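Local coordinates for protein alpha-L-arabinosidase (Xanthomonas axonopodis pv. citri, PDB 6D25) that probably releases alpha-L-arabinofuranosyl side groups from arabinoxylans, including those on internal di-substituted xylose units, as a trimeric arabinofuranosidase of glycoside hydrolase family 51, at residues Y268-P271 with G272-P276; I382-G386 with D387-L391. All coordinates share one frame; numbering follows the deposited sequence.

Contact 1: residues Y268-P271 with G272-P276; sequences YTIP and GGWPP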
loop_
_atom_site.group_PDB
_atom_site.type_symbol
_atom_site.label_atom_id
_atom_site.label_comp_id
_atom_site.label_asym_id
_atom_site.label_seq_id
_atom_site.Cartn_x
_atom_site.Cartn_y
_atom_site.Cartn_z
ATOM N N TYR A 268 -19.550 16.266 13.907
ATOM C CA TYR A 268 -20.072 16.140 15.253
ATOM C C TYR A 268 -20.369 17.514 15.832
ATOM O O TYR A 268 -19.664 18.499 15.592
ATOM C CB TYR A 268 -19.070 15.439 16.167
ATOM C CG TYR A 268 -18.925 13.974 15.881
ATOM C CD1 TYR A 268 -19.856 13.070 16.356
ATOM C CD2 TYR A 268 -17.893 13.493 15.097
ATOM C CE1 TYR A 268 -19.748 11.717 16.077
ATOM C CE2 TYR A 268 -17.798 12.139 14.793
ATOM C CZ TYR A 268 -18.718 11.241 15.297
ATOM O OH TYR A 268 -18.632 9.895 15.002
ATOM N N THR A 269 -21.417 17.519 16.654
ATOM C CA THR A 269 -21.807 18.683 17.397
ATOM C C THR A 269 -21.129 18.599 18.771
ATOM O O THR A 269 -21.516 17.757 19.603
ATOM C CB THR A 269 -23.338 18.751 17.491
ATOM O OG1 THR A 269 -23.890 18.859 16.170
ATOM C CG2 THR A 269 -23.820 19.894 18.345
ATOM N N ILE A 270 -20.117 19.440 18.987
ATOM C CA ILE A 270 -19.290 19.296 20.171
ATOM C C ILE A 270 -19.264 20.645 20.893
ATOM O O ILE A 270 -18.372 21.466 20.659
ATOM C CB ILE A 270 -17.865 18.806 19.829
ATOM C CG1 ILE A 270 -17.886 17.603 18.894
ATOM C CG2 ILE A 270 -17.076 18.539 21.097
ATOM C CD1 ILE A 270 -16.513 17.022 18.597
ATOM N N PRO A 271 -20.213 20.866 21.791
ATOM C CA PRO A 271 -20.159 22.103 22.553
ATOM C C PRO A 271 -18.843 22.216 23.339
ATOM O O PRO A 271 -18.373 21.227 23.924
ATOM C CB PRO A 271 -21.351 22.071 23.527
ATOM C CG PRO A 271 -21.894 20.683 23.463
ATOM C CD PRO A 271 -21.326 20.020 22.230
ATOM N N GLY A 272 -18.238 23.407 23.268
ATOM C CA GLY A 272 -16.952 23.688 23.891
ATOM C C GLY A 272 -15.767 23.255 23.034
ATOM O O GLY A 272 -14.627 23.500 23.411
ATOM N N GLY A 273 -16.002 22.598 21.886
ATOM C CA GLY A 273 -14.909 22.172 21.023
ATOM C C GLY A 273 -14.200 20.917 21.520
ATOM O O GLY A 273 -14.416 20.431 22.605
ATOM N N TRP A 274 -13.301 20.433 20.687
ATOM C CA TRP A 274 -12.488 19.258 20.952
ATOM C C TRP A 274 -11.412 19.614 21.973
ATOM O O TRP A 274 -10.875 20.668 21.864
ATOM C CB TRP A 274 -11.850 18.754 19.638
ATOM C CG TRP A 274 -11.208 17.424 19.848
ATOM C CD1 TRP A 274 -9.935 17.171 20.254
ATOM C CD2 TRP A 274 -11.885 16.157 19.799
ATOM N NE1 TRP A 274 -9.752 15.830 20.401
ATOM C CE2 TRP A 274 -10.936 15.178 20.154
ATOM C CE3 TRP A 274 -13.185 15.765 19.490
ATOM C CZ2 TRP A 274 -11.242 13.815 20.156
ATOM C CZ3 TRP A 274 -13.492 14.425 19.515
ATOM C CH2 TRP A 274 -12.531 13.465 19.840
ATOM N N PRO A 275 -11.074 18.761 22.930
ATOM C CA PRO A 275 -11.738 17.467 23.200
ATOM C C PRO A 275 -13.072 17.636 23.958
ATOM O O PRO A 275 -13.255 18.613 24.673
ATOM C CB PRO A 275 -10.740 16.729 24.100
ATOM C CG PRO A 275 -10.019 17.833 24.850
ATOM C CD PRO A 275 -9.989 19.009 23.892
ATOM N N PRO A 276 -13.984 16.659 23.822
ATOM C CA PRO A 276 -15.358 16.823 24.339
ATOM C C PRO A 276 -15.404 16.875 25.869
ATOM O O PRO A 276 -15.063 15.911 26.521
ATOM C CB PRO A 276 -16.143 15.620 23.822
ATOM C CG PRO A 276 -15.305 15.110 22.691
ATOM C CD PRO A 276 -13.872 15.370 23.127
HETATM O O HOH W 1 -15.975 20.438 24.888
#

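Contact 2: residues I382-G386 with D387-L391; sequences ILTDG and DKMVL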
loop_
_atom_site.group_PDB
_atom_site.type_symbol
_atom_site.label_atom_id
_atom_site.label_comp_id
_atom_site.label_asym_id
_atom_site.label_seq_id
_atom_site.Cartn_x
_atom_site.Cartn_y
_atom_site.Cartn_z
ATOM N N ILE A 382 -30.886 4.093 22.188
ATOM C CA ILE A 382 -31.252 3.195 23.272
ATOM C C ILE A 382 -30.079 3.087 24.238
ATOM O O ILE A 382 -28.952 3.089 23.773
ATOM C CB ILE A 382 -31.614 1.792 22.719
ATOM C CG1 ILE A 382 -32.823 1.855 21.791
ATOM C CG2 ILE A 382 -31.814 0.774 23.836
ATOM C CD1 ILE A 382 -32.977 0.623 20.936
ATOM N N LEU A 383 -30.357 3.033 25.532
ATOM C CA LEU A 383 -29.367 2.750 26.549
ATOM C C LEU A 383 -29.785 1.450 27.248
ATOM O O LEU A 383 -30.974 1.261 27.508
ATOM C CB LEU A 383 -29.249 3.900 27.560
ATOM C CG LEU A 383 -29.042 5.287 26.946
ATOM C CD1 LEU A 383 -28.992 6.339 28.040
ATOM C CD2 LEU A 383 -27.743 5.345 26.173
ATOM N N THR A 384 -28.841 0.547 27.466
ATOM C CA THR A 384 -29.100 -0.711 28.160
ATOM C C THR A 384 -28.115 -0.869 29.312
ATOM O O THR A 384 -27.009 -0.333 29.302
ATOM C CB THR A 384 -28.984 -1.943 27.260
ATOM O OG1 THR A 384 -27.616 -2.156 26.937
ATOM C CG2 THR A 384 -29.790 -1.843 25.993
ATOM N N ASP A 385 -28.548 -1.644 30.294
ATOM C CA ASP A 385 -27.706 -2.003 31.407
ATOM C C ASP A 385 -28.202 -3.348 31.960
ATOM O O ASP A 385 -29.199 -3.385 32.698
ATOM C CB ASP A 385 -27.770 -0.910 32.477
ATOM C CG ASP A 385 -26.906 -1.205 33.697
ATOM O OD1 ASP A 385 -26.129 -2.160 33.666
ATOM O OD2 ASP A 385 -27.021 -0.475 34.650
ATOM N N GLY A 386 -27.577 -4.421 31.526
ATOM C CA GLY A 386 -28.124 -5.728 31.745
ATOM C C GLY A 386 -29.504 -5.814 31.127
ATOM O O GLY A 386 -29.684 -5.351 30.005
ATOM N N ASP A 387 -30.492 -6.336 31.842
ATOM C CA ASP A 387 -31.795 -6.518 31.236
ATOM C C ASP A 387 -32.575 -5.192 31.169
ATOM O O ASP A 387 -33.621 -5.196 30.585
ATOM C CB ASP A 387 -32.601 -7.639 31.901
ATOM C CG ASP A 387 -32.978 -7.395 33.352
ATOM O OD1 ASP A 387 -32.738 -6.308 33.873
ATOM O OD2 ASP A 387 -33.437 -8.344 33.992
ATOM N N LYS A 388 -32.051 -4.087 31.687
ATOM C CA LYS A 388 -32.749 -2.795 31.611
ATOM C C LYS A 388 -32.511 -2.115 30.256
ATOM O O LYS A 388 -31.435 -2.220 29.683
ATOM C CB LYS A 388 -32.245 -1.883 32.723
ATOM C CG LYS A 388 -32.563 -2.368 34.132
ATOM C CD LYS A 388 -31.903 -1.565 35.223
ATOM C CE LYS A 388 -32.002 -2.325 36.525
ATOM N NZ LYS A 388 -31.378 -1.572 37.616
ATOM N N MET A 389 -33.524 -1.409 29.772
ATOM C CA MET A 389 -33.449 -0.706 28.508
ATOM C C MET A 389 -34.236 0.597 28.609
ATOM O O MET A 389 -35.312 0.591 29.154
ATOM C CB MET A 389 -34.025 -1.550 27.366
ATOM C CG MET A 389 -33.741 -0.959 25.991
ATOM S SD MET A 389 -34.764 -1.608 24.626
ATOM C CE MET A 389 -36.301 -0.795 25.057
ATOM N N VAL A 390 -33.730 1.674 28.037
ATOM C CA VAL A 390 -34.485 2.921 27.960
ATOM C C VAL A 390 -34.337 3.536 26.565
ATOM O O VAL A 390 -33.287 3.450 25.928
ATOM C CB VAL A 390 -34.058 3.896 29.075
ATOM C CG1 VAL A 390 -32.637 4.375 28.936
ATOM C CG2 VAL A 390 -34.963 5.105 29.144
ATOM N N LEU A 391 -35.422 4.095 26.071
ATOM C CA LEU A 391 -35.481 4.809 24.814
ATOM C C LEU A 391 -35.137 6.282 25.072
ATOM O O LEU A 391 -35.671 6.886 25.976
ATOM C CB LEU A 391 -36.895 4.712 24.237
ATOM C CG LEU A 391 -37.426 3.299 24.007
ATOM C CD1 LEU A 391 -38.838 3.309 23.468
ATOM C CD2 LEU A 391 -36.571 2.592 22.984
#

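Contact 1: residues Y268-P271 with G272-P276
I270 and W274 meet where the chain doubles back after a strand, a compact example of a beta turn closed by one backbone bond, with side-chain contacts just beyond it. The turn runs from I270 to G273 and is of type II. Its bond, from G273 N to I270 O, is 2.9 Å long, with the donor 37° above the carbonyl plane. G272 and G273 both take positive phi, a conformation easily reached without a side chain. On the packed side, I270 sends its two branches to different partners. With CG1 beside the backbone N and anti to the carbonyl carbon (chi1 -48°), CD1 reaches the edge of the W274 indole in its plane, 3.7 Å from CE3. CG2, on the other branch, lies 3.6 Å from G273 O and more loosely against P276, 4.1 Å from its CB. The peptide before P275 is cis, consistent with the chain turning so that P275 CB and P276 CD lie over one indole face. The looser side is polar: one water lies in hydrogen-bonding position to P271 O (2.7 Å) and G273 O (2.8 Å), linking these two carbonyls beside exposed G272, its protons probably shared with further acceptors. Around this turn, W328 packs edge-to-face against W274, P271 rests on helix 285-312, where Q290 accepts from G272 N, and strand 262-269 leads in from the parallel barrel.

Contact 2: residues I382-G386 with D387-L391
I382 CG2 presses against M389 CG at 3.4 Å, tighter than ordinary carbon contact, in a two-stranded antiparallel hairpin. M389 SD follows at 3.9 Å from the same methyl, while the other branch of I382, through CG1, lies alongside L391 CD2. T384 CG2 adds a looser touch to M389 CG. On the reverse face L383 CB meets V390 CG1 at 3.7 Å; chi1 of 66° sets that V390 methyl between its own backbone N and carbonyl carbon. Behind these side chains, the hydrogen-bonded pairs L383-V390 and D385-K388 each exchange two backbone bonds. V390 N to L383 O is the shortest at 2.8 Å, whereas K388 N approaches D385 O from 56° above its carbonyl plane as the type II' turn closes, with G386 at positive phi. Farther out, A85 and L86 of helix 80-88 back I382, Y484 packs on L383, D385 and K388, and R79 donates to G386 O. The chemistry thus changes along the hairpin, from aliphatic contact at its base to charge at its tip, where D385 OD2 and K388 NZ stand 5.4 Å apart; they do not form a salt bridge, and any attraction between them is probably modest.

Contacts 1 and 2 are two solutions to chain reversal in one enzyme. They follow in series, their centres 26 Å apart and nearest atoms about 14 Å apart, without touching. Strand 262-269, which leads into contact 1, belongs to the eight-stranded parallel sheet, consistent with the (beta/alpha)8 barrel of family 51; the hairpin of contact 2 comes after the last of these strands, 366-371. Contact 1 thus follows the C-terminal end of a barrel strand, the end where (beta/alpha)8 enzymes carry their active sites, so it probably lies near the catalytic side. On that strand, Y268 OH is hydrogen-bonded to E324 OE1 and to a glycerol, probably from the crystallisation liquor.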